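Local structure of phosphoethanolamine N-methyltransferase 1 (Haemonchus contortus, 4KRG) at residues A[11-16]-A[132-137]; A[27-32]-A[68-73]; A[151-156]-A[235-240]; A[298-303]-A[312-317]. The protein probably transfers a methyl group from S-adenosylmethionine to the amine of phosphoethanolamine, a step of phosphocholine biosynthesis in this nematode. All blocks are in the same frame, centred on the assembly; numbering follows the deposited sequence.

Contact 1 (A[11-16]-A[132-137]). With OPE (phosphoric acid mono-(2-amino-ethyl) ester), chain C; SAH (S-adenosyl-L-homocysteine), chain D.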
# COMPACT_ATOMS: atom_id res chain seq x y z
N VAL A 11 -10.09 -2.61 29.51
CA VAL A 11 -10.38 -1.19 29.59
C VAL A 11 -10.08 -0.53 28.25
O VAL A 11 -10.87 0.28 27.76
CB VAL A 11 -9.56 -0.51 30.70
CG1 VAL A 11 -9.62 1.01 30.58
CG2 VAL A 11 -10.06 -0.96 32.07
N ARG A 12 -8.96 -0.90 27.64
CA ARG A 12 -8.61 -0.38 26.32
C ARG A 12 -9.55 -0.92 25.26
O ARG A 12 -9.89 -0.22 24.31
CB ARG A 12 -7.15 -0.70 25.95
CG ARG A 12 -6.14 -0.11 26.91
CD ARG A 12 -4.82 0.21 26.25
NE ARG A 12 -4.13 1.27 26.98
CZ ARG A 12 -3.10 1.08 27.80
NH1 ARG A 12 -2.62 -0.14 27.99
NH2 ARG A 12 -2.55 2.11 28.43
N ARG A 13 -9.97 -2.17 25.42
CA ARG A 13 -10.96 -2.74 24.52
C ARG A 13 -12.24 -1.92 24.62
O ARG A 13 -12.84 -1.55 23.61
CB ARG A 13 -11.24 -4.21 24.88
CG ARG A 13 -12.26 -4.89 23.98
CD ARG A 13 -11.61 -5.67 22.83
NE ARG A 13 -10.67 -4.86 22.06
CZ ARG A 13 -11.02 -4.00 21.10
NH1 ARG A 13 -12.29 -3.84 20.78
NH2 ARG A 13 -10.08 -3.31 20.48
N ASP A 14 -12.64 -1.61 25.85
CA ASP A 14 -13.90 -0.91 26.09
C ASP A 14 -13.84 0.56 25.72
O ASP A 14 -14.87 1.19 25.54
CB ASP A 14 -14.33 -1.07 27.55
CG ASP A 14 -15.78 -0.67 27.78
OD1 ASP A 14 -16.57 -0.70 26.82
OD2 ASP A 14 -16.12 -0.32 28.94
N SER A 15 -12.64 1.12 25.60
CA SER A 15 -12.51 2.52 25.21
C SER A 15 -12.92 2.71 23.76
O SER A 15 -13.41 3.76 23.37
CB SER A 15 -11.10 3.04 25.44
OG SER A 15 -10.24 2.67 24.39
N PHE A 16 -12.70 1.67 22.95
CA PHE A 16 -13.09 1.71 21.55
C PHE A 16 -14.60 1.52 21.38
O PHE A 16 -15.23 2.23 20.61
CB PHE A 16 -12.31 0.67 20.73
CG PHE A 16 -10.91 1.09 20.40
CD1 PHE A 16 -10.67 2.18 19.57
CD2 PHE A 16 -9.82 0.41 20.92
CE1 PHE A 16 -9.38 2.58 19.26
CE2 PHE A 16 -8.52 0.80 20.61
CZ PHE A 16 -8.30 1.88 19.78
N MSE A 132 -6.86 -0.17 12.97
CA MSE A 132 -6.61 1.09 13.67
C MSE A 132 -7.42 1.18 14.97
O MSE A 132 -7.14 2.04 15.81
CB MSE A 132 -6.98 2.25 12.75
CG MSE A 132 -8.41 2.16 12.28
SE MSE A 132 -8.79 3.14 10.63
CE MSE A 132 -8.95 4.93 11.38
N TYR A 133 -8.41 0.31 15.12
CA TYR A 133 -9.22 0.27 16.35
C TYR A 133 -8.86 -0.93 17.23
O TYR A 133 -9.60 -1.28 18.15
CB TYR A 133 -10.72 0.27 16.02
CG TYR A 133 -11.16 1.46 15.20
CD1 TYR A 133 -11.09 2.75 15.72
CD2 TYR A 133 -11.67 1.30 13.92
CE1 TYR A 133 -11.49 3.84 14.97
CE2 TYR A 133 -12.08 2.39 13.16
CZ TYR A 133 -11.99 3.66 13.70
OH TYR A 133 -12.38 4.75 12.96
N LEU A 134 -7.71 -1.56 16.94
CA LEU A 134 -7.19 -2.66 17.75
C LEU A 134 -5.80 -2.30 18.29
O LEU A 134 -5.11 -1.49 17.69
CB LEU A 134 -7.09 -3.94 16.92
CG LEU A 134 -8.38 -4.49 16.32
CD1 LEU A 134 -8.12 -5.76 15.52
CD2 LEU A 134 -9.39 -4.77 17.41
N SER A 135 -5.40 -2.91 19.40
CA SER A 135 -4.04 -2.71 19.91
C SER A 135 -3.09 -3.50 19.03
O SER A 135 -3.52 -4.35 18.25
CB SER A 135 -3.91 -3.18 21.35
OG SER A 135 -4.10 -4.58 21.42
N ASP A 136 -1.79 -3.22 19.16
CA ASP A 136 -0.78 -3.94 18.39
C ASP A 136 -0.87 -5.45 18.59
O ASP A 136 -0.75 -6.21 17.63
CB ASP A 136 0.62 -3.46 18.76
CG ASP A 136 1.00 -2.17 18.06
OD1 ASP A 136 0.10 -1.48 17.53
OD2 ASP A 136 2.20 -1.83 18.06
N ARG A 137 -1.09 -5.89 19.82
CA ARG A 137 -1.17 -7.33 20.07
C ARG A 137 -2.42 -7.92 19.43
O ARG A 137 -2.37 -9.01 18.86
CB ARG A 137 -1.15 -7.65 21.57
CG ARG A 137 -0.85 -9.12 21.83
CD ARG A 137 -0.74 -9.45 23.31
NE ARG A 137 -0.28 -10.83 23.51
CZ ARG A 137 0.96 -11.16 23.84
NH1 ARG A 137 1.88 -10.22 24.02
NH2 ARG A 137 1.29 -12.44 24.00
CA OPE C . -12.32 7.03 9.34
CB OPE C . -13.58 6.25 9.48
O1 OPE C . -11.04 9.52 10.01
O2 OPE C . -9.27 7.84 9.80
O3 OPE C . -10.11 8.44 12.07
O4 OPE C . -11.56 7.15 10.49
N OPE C . -13.49 4.95 10.08
P OPE C . -10.47 8.26 10.62
N SAH D . -16.05 -1.02 7.68
CA SAH D . -17.24 -0.15 7.58
CB SAH D . -17.32 0.73 8.87
CG SAH D . -16.05 1.53 9.15
SD SAH D . -16.01 2.39 10.76
C SAH D . -17.18 0.68 6.36
O SAH D . -16.10 1.07 5.94
OXT SAH D . -18.20 1.21 5.97
C5' SAH D . -15.60 1.10 11.97
C4' SAH D . -16.51 0.02 12.18
O4' SAH D . -15.80 -1.08 12.81
C3' SAH D . -17.59 0.40 13.11
O3' SAH D . -18.80 -0.20 12.68
C2' SAH D . -17.19 -0.16 14.39
O2' SAH D . -18.31 -0.43 15.19
C1' SAH D . -16.48 -1.40 13.99
N9 SAH D . -15.53 -1.91 15.03
C8 SAH D . -14.46 -1.29 15.54
N7 SAH D . -13.82 -2.16 16.31
C5 SAH D . -14.46 -3.33 16.30
C6 SAH D . -14.24 -4.57 16.92
N6 SAH D . -13.17 -4.78 17.75
N1 SAH D . -15.11 -5.57 16.66
C2 SAH D . -16.15 -5.41 15.86
N3 SAH D . -16.39 -4.23 15.25
C4 SAH D . -15.56 -3.18 15.45
O HOH W 1 -12.23 -2.09 18.64

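Contact 2 (A[27-32]-A[68-73]). With SAH (S-adenosyl-L-homocysteine), chain D.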
# COMPACT_ATOMS: atom_id res chain seq x y z
N PRO A 27 -26.61 5.67 12.83
CA PRO A 27 -26.17 4.57 11.98
C PRO A 27 -26.25 4.98 10.51
O PRO A 27 -27.16 4.54 9.79
CB PRO A 27 -27.18 3.46 12.29
CG PRO A 27 -28.41 4.20 12.69
CD PRO A 27 -27.94 5.42 13.41
N ASP A 28 -25.31 5.82 10.08
CA ASP A 28 -25.29 6.31 8.70
C ASP A 28 -23.87 6.42 8.15
O ASP A 28 -22.90 6.22 8.88
CB ASP A 28 -26.05 7.64 8.58
CG ASP A 28 -25.46 8.75 9.44
OD1 ASP A 28 -24.22 8.90 9.46
OD2 ASP A 28 -26.23 9.50 10.09
N THR A 29 -23.75 6.76 6.87
CA THR A 29 -22.44 6.82 6.23
C THR A 29 -21.52 7.89 6.82
O THR A 29 -20.30 7.79 6.69
CB THR A 29 -22.54 6.97 4.69
OG1 THR A 29 -23.32 8.13 4.36
CG2 THR A 29 -23.16 5.74 4.07
N ASN A 30 -22.10 8.91 7.45
CA ASN A 30 -21.29 9.92 8.12
C ASN A 30 -20.46 9.29 9.24
O ASN A 30 -19.29 9.61 9.41
CB ASN A 30 -22.16 11.04 8.69
CG ASN A 30 -22.76 11.94 7.62
OD1 ASN A 30 -22.17 12.13 6.56
ND2 ASN A 30 -23.92 12.50 7.91
N SER A 31 -21.07 8.39 10.00
CA SER A 31 -20.37 7.71 11.09
C SER A 31 -19.34 6.70 10.60
O SER A 31 -18.23 6.62 11.14
CB SER A 31 -21.37 7.02 12.02
OG SER A 31 -22.05 7.97 12.81
N MSE A 32 -19.71 5.94 9.58
CA MSE A 32 -18.86 4.91 9.01
C MSE A 32 -17.56 5.49 8.51
O MSE A 32 -16.51 4.85 8.57
CB MSE A 32 -19.57 4.22 7.84
CG MSE A 32 -20.88 3.55 8.20
SE MSE A 32 -20.70 2.25 9.66
CE MSE A 32 -21.12 3.41 11.17
N ILE A 68 -23.00 -0.51 9.26
CA ILE A 68 -24.31 -0.51 8.61
C ILE A 68 -24.30 -1.30 7.30
O ILE A 68 -25.33 -1.41 6.62
CB ILE A 68 -24.82 0.91 8.36
CG1 ILE A 68 -23.91 1.64 7.37
CG2 ILE A 68 -24.96 1.67 9.67
CD1 ILE A 68 -24.42 3.03 6.97
N GLY A 69 -23.13 -1.81 6.94
CA GLY A 69 -23.00 -2.82 5.91
C GLY A 69 -22.90 -2.35 4.48
O GLY A 69 -23.30 -3.07 3.57
N ARG A 70 -22.36 -1.15 4.26
CA ARG A 70 -22.30 -0.64 2.89
C ARG A 70 -21.48 -1.53 1.94
O ARG A 70 -21.75 -1.57 0.75
CB ARG A 70 -21.84 0.82 2.85
CG ARG A 70 -20.51 1.08 3.48
CD ARG A 70 -20.22 2.56 3.63
NE ARG A 70 -18.81 2.73 3.97
CZ ARG A 70 -17.85 3.03 3.10
NH1 ARG A 70 -18.11 3.23 1.82
NH2 ARG A 70 -16.61 3.12 3.53
N PHE A 71 -20.50 -2.25 2.46
CA PHE A 71 -19.78 -3.23 1.65
C PHE A 71 -20.54 -4.56 1.60
O PHE A 71 -20.61 -5.20 0.55
CB PHE A 71 -18.37 -3.45 2.19
CG PHE A 71 -17.46 -2.28 1.99
CD1 PHE A 71 -16.98 -1.96 0.73
CD2 PHE A 71 -17.08 -1.49 3.07
CE1 PHE A 71 -16.13 -0.88 0.54
CE2 PHE A 71 -16.23 -0.41 2.88
CZ PHE A 71 -15.76 -0.10 1.61
N THR A 72 -21.08 -4.98 2.74
CA THR A 72 -21.84 -6.23 2.84
C THR A 72 -22.90 -6.28 1.76
O THR A 72 -23.07 -7.30 1.10
CB THR A 72 -22.50 -6.37 4.23
OG1 THR A 72 -21.48 -6.65 5.20
CG2 THR A 72 -23.50 -7.51 4.23
N THR A 73 -23.59 -5.16 1.57
CA THR A 73 -24.64 -5.05 0.57
C THR A 73 -24.19 -5.49 -0.82
O THR A 73 -24.89 -6.24 -1.49
CB THR A 73 -25.18 -3.61 0.52
OG1 THR A 73 -25.80 -3.29 1.77
CG2 THR A 73 -26.21 -3.46 -0.58
N SAH D . -16.05 -1.02 7.68
CA SAH D . -17.24 -0.15 7.58
CB SAH D . -17.32 0.73 8.87
CG SAH D . -16.05 1.53 9.15
SD SAH D . -16.01 2.39 10.76
C SAH D . -17.18 0.68 6.36
O SAH D . -16.10 1.07 5.94
OXT SAH D . -18.20 1.21 5.97
C5' SAH D . -15.60 1.10 11.97
C4' SAH D . -16.51 0.02 12.18
O4' SAH D . -15.80 -1.08 12.81
C3' SAH D . -17.59 0.40 13.11
O3' SAH D . -18.80 -0.20 12.68
C2' SAH D . -17.19 -0.16 14.39
O2' SAH D . -18.31 -0.43 15.19
C1' SAH D . -16.48 -1.40 13.99
N9 SAH D . -15.53 -1.91 15.03
C8 SAH D . -14.46 -1.29 15.54
N7 SAH D . -13.82 -2.16 16.31
C5 SAH D . -14.46 -3.33 16.30
C6 SAH D . -14.24 -4.57 16.92
N6 SAH D . -13.17 -4.78 17.75
N1 SAH D . -15.11 -5.57 16.66
C2 SAH D . -16.15 -5.41 15.86
N3 SAH D . -16.39 -4.23 15.25
C4 SAH D . -15.56 -3.18 15.45

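Contact 3 (A[151-156]-A[235-240])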
# COMPACT_ATOMS: atom_id res chain seq x y z
N ARG A 151 -9.09 -20.51 3.74
CA ARG A 151 -8.66 -21.65 2.93
C ARG A 151 -7.38 -21.28 2.18
O ARG A 151 -7.09 -20.10 1.99
CB ARG A 151 -9.77 -22.06 1.96
CG ARG A 151 -10.85 -22.88 2.61
CD ARG A 151 -12.05 -23.08 1.71
NE ARG A 151 -13.24 -23.30 2.53
CZ ARG A 151 -14.26 -22.45 2.60
NH1 ARG A 151 -14.27 -21.36 1.87
NH2 ARG A 151 -15.29 -22.72 3.39
N ALA A 152 -6.61 -22.28 1.76
CA ALA A 152 -5.44 -22.04 0.92
C ALA A 152 -5.90 -21.30 -0.34
O ALA A 152 -7.02 -21.53 -0.80
CB ALA A 152 -4.79 -23.34 0.54
N ASP A 153 -5.05 -20.42 -0.87
CA ASP A 153 -5.39 -19.48 -1.96
C ASP A 153 -6.32 -18.35 -1.53
O ASP A 153 -6.59 -17.44 -2.31
CB ASP A 153 -5.98 -20.19 -3.19
CG ASP A 153 -5.08 -21.27 -3.74
OD1 ASP A 153 -3.87 -21.23 -3.46
OD2 ASP A 153 -5.60 -22.16 -4.45
N GLY A 154 -6.82 -18.40 -0.29
CA GLY A 154 -7.73 -17.39 0.21
C GLY A 154 -7.09 -16.02 0.33
O GLY A 154 -5.87 -15.89 0.34
N TYR A 155 -7.92 -14.99 0.44
CA TYR A 155 -7.43 -13.62 0.51
C TYR A 155 -7.96 -12.88 1.73
O TYR A 155 -9.00 -13.24 2.29
CB TYR A 155 -7.91 -12.84 -0.71
CG TYR A 155 -7.24 -13.20 -2.01
CD1 TYR A 155 -6.14 -12.50 -2.46
CD2 TYR A 155 -7.75 -14.21 -2.82
CE1 TYR A 155 -5.55 -12.80 -3.67
CE2 TYR A 155 -7.17 -14.52 -4.03
CZ TYR A 155 -6.07 -13.81 -4.45
OH TYR A 155 -5.49 -14.12 -5.65
N ILE A 156 -7.23 -11.85 2.14
CA ILE A 156 -7.71 -10.90 3.13
C ILE A 156 -7.52 -9.49 2.59
O ILE A 156 -6.48 -9.18 2.01
CB ILE A 156 -7.04 -11.09 4.53
CG1 ILE A 156 -7.44 -9.97 5.49
CG2 ILE A 156 -5.52 -11.18 4.42
CD1 ILE A 156 -6.97 -10.19 6.91
N LEU A 235 -4.27 -6.08 -0.70
CA LEU A 235 -4.86 -7.39 -0.92
C LEU A 235 -3.75 -8.41 -0.71
O LEU A 235 -2.67 -8.30 -1.28
CB LEU A 235 -5.44 -7.52 -2.33
CG LEU A 235 -6.19 -8.82 -2.61
CD1 LEU A 235 -7.38 -8.96 -1.68
CD2 LEU A 235 -6.65 -8.85 -4.06
N THR A 236 -4.04 -9.40 0.13
CA THR A 236 -3.03 -10.32 0.63
C THR A 236 -3.52 -11.77 0.53
O THR A 236 -4.65 -12.07 0.90
CB THR A 236 -2.69 -9.96 2.08
OG1 THR A 236 -2.16 -8.63 2.12
CG2 THR A 236 -1.68 -10.90 2.64
N LYS A 237 -2.66 -12.65 0.03
CA LYS A 237 -3.04 -14.02 -0.27
C LYS A 237 -2.35 -15.01 0.67
O LYS A 237 -1.16 -14.87 0.96
CB LYS A 237 -2.67 -14.34 -1.72
CG LYS A 237 -3.30 -15.62 -2.26
CD LYS A 237 -2.85 -15.90 -3.69
CE LYS A 237 -3.52 -17.14 -4.24
NZ LYS A 237 -3.02 -17.45 -5.61
N LYS A 238 -3.09 -16.02 1.13
CA LYS A 238 -2.54 -17.08 1.97
C LYS A 238 -1.88 -18.14 1.09
O LYS A 238 -2.55 -18.79 0.29
CB LYS A 238 -3.64 -17.73 2.81
CG LYS A 238 -3.24 -19.00 3.52
CD LYS A 238 -4.41 -19.57 4.31
CE LYS A 238 -4.07 -20.91 4.93
NZ LYS A 238 -5.20 -21.40 5.77
N VAL A 239 -0.57 -18.29 1.23
CA VAL A 239 0.20 -19.18 0.37
C VAL A 239 1.16 -20.02 1.21
O VAL A 239 1.50 -19.65 2.32
CB VAL A 239 1.00 -18.38 -0.69
CG1 VAL A 239 0.06 -17.60 -1.59
CG2 VAL A 239 1.97 -17.45 -0.01
N PRO A 240 1.60 -21.16 0.66
CA PRO A 240 2.47 -22.04 1.46
C PRO A 240 3.84 -21.42 1.75
O PRO A 240 4.39 -20.72 0.90
CB PRO A 240 2.64 -23.27 0.56
CG PRO A 240 1.47 -23.22 -0.39
CD PRO A 240 1.25 -21.77 -0.63
O HOH W 2 -2.41 -20.16 -5.99
O HOH W 3 -2.83 -14.77 -7.23
O HOH W 4 -4.37 -7.34 2.94

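Contact 4 (A[298-303]-A[312-317]). With BOG (octyl beta-D-glucopyranoside), chain F.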
# COMPACT_ATOMS: atom_id res chain seq x y z
N ALA A 298 3.16 8.44 -16.81
CA ALA A 298 4.46 7.78 -16.80
C ALA A 298 4.48 6.65 -15.78
O ALA A 298 3.91 6.76 -14.70
CB ALA A 298 5.55 8.79 -16.46
N TYR A 299 5.14 5.55 -16.12
CA TYR A 299 5.35 4.47 -15.17
C TYR A 299 6.76 4.63 -14.61
O TYR A 299 7.72 4.65 -15.36
CB TYR A 299 5.19 3.12 -15.87
CG TYR A 299 5.36 1.90 -14.99
CD1 TYR A 299 4.34 1.46 -14.15
CD2 TYR A 299 6.53 1.15 -15.03
CE1 TYR A 299 4.49 0.33 -13.36
CE2 TYR A 299 6.69 0.03 -14.25
CZ TYR A 299 5.67 -0.38 -13.42
OH TYR A 299 5.84 -1.50 -12.66
N VAL A 300 6.86 4.79 -13.30
CA VAL A 300 8.16 4.99 -12.66
C VAL A 300 8.48 3.85 -11.70
O VAL A 300 7.63 3.45 -10.91
CB VAL A 300 8.23 6.36 -11.95
CG1 VAL A 300 9.47 6.45 -11.05
CG2 VAL A 300 8.23 7.49 -12.96
N PHE A 301 9.69 3.31 -11.79
CA PHE A 301 10.08 2.16 -10.98
C PHE A 301 11.38 2.47 -10.25
O PHE A 301 12.40 2.72 -10.88
CB PHE A 301 10.23 0.93 -11.89
CG PHE A 301 10.71 -0.32 -11.17
CD1 PHE A 301 9.84 -1.08 -10.41
CD2 PHE A 301 12.02 -0.75 -11.31
CE1 PHE A 301 10.28 -2.23 -9.78
CE2 PHE A 301 12.46 -1.89 -10.68
CZ PHE A 301 11.59 -2.63 -9.91
N THR A 302 11.35 2.48 -8.92
CA THR A 302 12.54 2.81 -8.12
C THR A 302 12.73 1.84 -6.94
O THR A 302 12.17 2.05 -5.87
CB THR A 302 12.51 4.27 -7.61
OG1 THR A 302 11.34 4.47 -6.81
CG2 THR A 302 12.48 5.24 -8.77
N PRO A 303 13.52 0.77 -7.15
CA PRO A 303 13.71 -0.25 -6.11
C PRO A 303 14.64 0.21 -4.99
O PRO A 303 14.58 -0.37 -3.90
CB PRO A 303 14.35 -1.41 -6.88
CG PRO A 303 15.08 -0.74 -8.00
CD PRO A 303 14.21 0.41 -8.41
N VAL A 312 13.76 8.38 -8.66
CA VAL A 312 13.26 9.35 -9.63
C VAL A 312 12.42 10.36 -8.88
O VAL A 312 11.60 9.99 -8.04
CB VAL A 312 12.36 8.65 -10.67
CG1 VAL A 312 11.69 9.67 -11.58
CG2 VAL A 312 13.16 7.64 -11.48
N ASN A 313 12.62 11.64 -9.18
CA ASN A 313 11.84 12.70 -8.56
C ASN A 313 10.51 12.83 -9.30
O ASN A 313 10.36 13.67 -10.19
CB ASN A 313 12.61 14.02 -8.59
CG ASN A 313 11.97 15.10 -7.77
OD1 ASN A 313 10.80 15.00 -7.37
ND2 ASN A 313 12.72 16.16 -7.49
N SER A 314 9.56 11.98 -8.91
CA SER A 314 8.29 11.88 -9.62
C SER A 314 7.47 13.17 -9.53
O SER A 314 6.69 13.48 -10.44
CB SER A 314 7.49 10.68 -9.11
OG SER A 314 8.10 9.47 -9.53
N HIS A 315 7.65 13.91 -8.45
CA HIS A 315 6.96 15.18 -8.33
C HIS A 315 7.49 16.18 -9.33
O HIS A 315 6.72 16.89 -9.97
CB HIS A 315 7.01 15.72 -6.90
CG HIS A 315 5.96 15.13 -6.01
ND1 HIS A 315 6.16 13.99 -5.26
CD2 HIS A 315 4.67 15.50 -5.79
CE1 HIS A 315 5.05 13.70 -4.60
NE2 HIS A 315 4.13 14.60 -4.91
N LEU A 316 8.81 16.23 -9.50
CA LEU A 316 9.41 17.11 -10.49
C LEU A 316 9.04 16.66 -11.90
O LEU A 316 8.81 17.48 -12.79
CB LEU A 316 10.92 17.16 -10.32
CG LEU A 316 11.65 18.06 -11.31
CD1 LEU A 316 11.24 19.50 -11.07
CD2 LEU A 316 13.14 17.89 -11.19
N LEU A 317 8.97 15.35 -12.10
CA LEU A 317 8.55 14.80 -13.38
C LEU A 317 7.16 15.32 -13.73
O LEU A 317 6.98 15.94 -14.77
CB LEU A 317 8.55 13.28 -13.33
CG LEU A 317 8.40 12.59 -14.68
CD1 LEU A 317 9.57 12.95 -15.57
CD2 LEU A 317 8.33 11.08 -14.50
C1 BOG F . 10.64 20.84 -19.38
O1 BOG F . 11.74 21.06 -18.56
C2 BOG F . 9.72 22.05 -19.33
O2 BOG F . 9.20 22.18 -18.01
C3 BOG F . 8.60 21.97 -20.31
O3 BOG F . 7.88 23.23 -20.29
C4 BOG F . 9.08 21.69 -21.69
O4 BOG F . 7.96 21.44 -22.57
C5 BOG F . 9.99 20.47 -21.74
O5 BOG F . 11.10 20.55 -20.77
C6 BOG F . 10.55 20.36 -23.09
O6 BOG F . 10.20 19.12 -23.63
C1' BOG F . 12.11 19.92 -17.78
C2' BOG F . 13.22 20.29 -16.75
C3' BOG F . 13.82 19.05 -16.09
C4' BOG F . 12.97 18.07 -15.55
C5' BOG F . 13.37 16.57 -15.54
C6' BOG F . 13.17 15.92 -14.17
C7' BOG F . 13.45 14.39 -14.14
C8' BOG F . 12.65 13.69 -13.10
O HOH W 5 10.60 7.61 -5.81

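Contact 1 (A[11-16]-A[132-137])
Arg13 and Tyr133 make the one direct hydrogen bond between 11-16 and 132-137. Arg13 NH2 donates to Tyr133 O at 3.1 Å, with an N-H...O angle of 146°. The oxygen lies in the guanidinium plane and the donor in the carbonyl plane. Bends at chi2 and chi3 fold the arginine back to the loop, although CG leaves anti to the backbone N (chi1 -179°). A bridging water accepts from Arg13 NH1 at 2.8 Å and from SAH N6, and donates to Tyr133 O. Salt bridges to Asp111 and Glu138 hold the guanidinium as well.

The cofactor and substrate pocket of this Rossmann-like methyltransferase domain lies alongside. Helix 9-21 helps to enclose it, and the loop before helix 136-149 supplies part of its wall. In that wall, Tyr133 OH accepts from the amine N of the phosphoethanolamine at 3.1 Å. Tyr133 CE2 is 3.9 Å from SAH C5', so one ring serves both ligands. Met132, a selenomethionine, sets its CE 3.3 Å from the phosphate oxygen O2 of the phosphoethanolamine.

The remaining touches are van der Waals contacts. Tyr133 O sits over one face of the Phe16 ring, nearest Phe16 CD2 at 3.3 Å. Ser15 OG lies over the opposite face. Phe16 also meets the edge of the Tyr133 ring, CD1 to CD1 at 3.9 Å. Leu134 CD2 touches Arg13 NH2 at 3.5 Å.

Contact 2 (A[27-32]-A[68-73])
Ile68 packs between Met32 and the backbone of the loop at Pro27 and Asp28, and this is the tight part of the contact. Met32, a selenomethionine, crosses it at a slant, with Met32 CG 3.7 Å from Ile68 CG1. Met32 SE comes to 3.6 Å from Ile68 N. The bend at chi2 (-55°) curls the Met32 chain back over the isoleucine. Ile68 splits its two branches between partners. Ile68 CD1 rests 3.6 Å from Asp28 C, and Ile68 CG2 lies 3.6 Å from Pro27 O.

The side chains of Thr29 and Asp28 form the looser, partly exposed side. Thr29 CG2 only grazes Ile68 CD1 at 4.2 Å, the two side chains crossing at about a right angle. Asp28 CB points away, and Asp28 OD1 accepts from Ser31 N, capping helix 29-33.

At the buried end, Arg70 runs extended past Met32 CB to the cofactor carboxylate. Arg70 NE donates to SAH OXT at 2.6 Å and Arg70 NH2 to SAH O at 3.2 Å. Phe71 CE2 lies over one face of the guanidinium, and Glu42 forms a salt bridge to NH1. These partners probably fix the rotation of the group. Ile68 and Gly69 belong to the glycine-rich loop between strand 60-64 and helix 70-78, the first cofactor-binding motif of class I methyltransferases.

Contact 3 (A[151-156]-A[235-240])
The Tyr155 ring has the aliphatic chain of Lys237 over one face. Lys237 CG is 4.1 Å from the ring centroid and 20° off the normal, a CH-pi contact set toward the rim. Leu235 approaches the same ring obliquely, its CG 3.7 Å from Tyr155 CD1.

Lys237 is fully extended, with CG anti to the backbone N (chi1 -167°). Its chain therefore runs along the tyrosine toward the hydroxyl and ends in water. One water joins Lys237 NZ to Tyr155 OH, and another joins it to Asp153 OD1. Lys237 NZ and Asp153 OD1 are 4.4 Å apart, too far for a salt bridge, and the second water bridges the two charges.

The backbones pair as antiparallel strands. Tyr155 and Lys237 are a non-hydrogen-bonded pair; Ile156 and Thr236 are a hydrogen-bonded one. Ile156 N donates to Thr236 O at 2.9 Å, and Thr236 N returns a bond to Ile156 O. Lys238 N reaches Gly154 O at 2.9 Å in an almost straight bond (173°). Asp153 N gives a longer bond to Lys238 O, 3.2 Å. A type II turn from Arg151 to Gly154 leads into the strand.

Lys238 runs past this turn, its CD near Arg151 O. It donates from NZ to the carbonyls of Met147 and Leu150, and makes a cation-pi contact with Trp209. Strand 154-161 is thus held between strand 122-126, parallel to it, and antiparallel strand 231-240, which pairs in turn with antiparallel strand 208-218. Helix 136-149 packs on Ile156.

Contact 4 (A[298-303]-A[312-317])
Val300 overlaps Val312, Ser314 and Leu317 with its two methyls. Val300 CG1 meets Val312 CB at 3.7 Å, the two valines pointing at each other tip to tip. Val300 CG1 also lies 3.6 Å from Ser314 OG. Val300 CG2 turns to Leu317 CD2, 3.9 Å away, as the leucine slides past in the opposite direction. Ala298 CB touches Leu317 CD2 too, at 4.1 Å.

At the other end of the strand, Thr302 crosses Val312 at about a right angle. Thr302 CG2 is 3.4 Å from Val312 N and 3.7 Å from Val312 CG2. With chi1 at 59°, the methyl faces the valine while OG1 bonds to Asn327. This keeps the polar branch satisfied within a buried, apolar contact.

Asn313 caps helix 314-321, Asn313 OD1 accepting from Leu316 N at 3.2 Å. The donor stands above the carbonyl plane of the side chain. Octyl glucoside, a detergent, lays its alkyl chain against Leu316 and Leu317. Strand 297-302, helix 314-321 and parallel strand 324-329 form a beta-alpha-beta unit. The contact packs the start of the helix and the loop leading into it on the first strand, as in Rossmann-like folds.

How the contacts relate
From the N terminus, helix 9-21 opens contact 1, which closes at 132-137. Contact 2 opens at 27-32 and closes at 68-73, so it is nested inside that loop. Both touch SAH, from different parts of the pocket; their nearest atoms are about 6 Å apart. Contact 3 follows in series. It joins 151-156, just after helix 136-149, to 235-240, and so pairs strand 231-240 antiparallel with strand 154-161, which itself lies parallel to strand 122-126. Contact 4 comes last and closes the shortest loop, within a beta-alpha-beta unit. It lies across the chain's centre from the other three, its centre about 38 Å from that of contact 1.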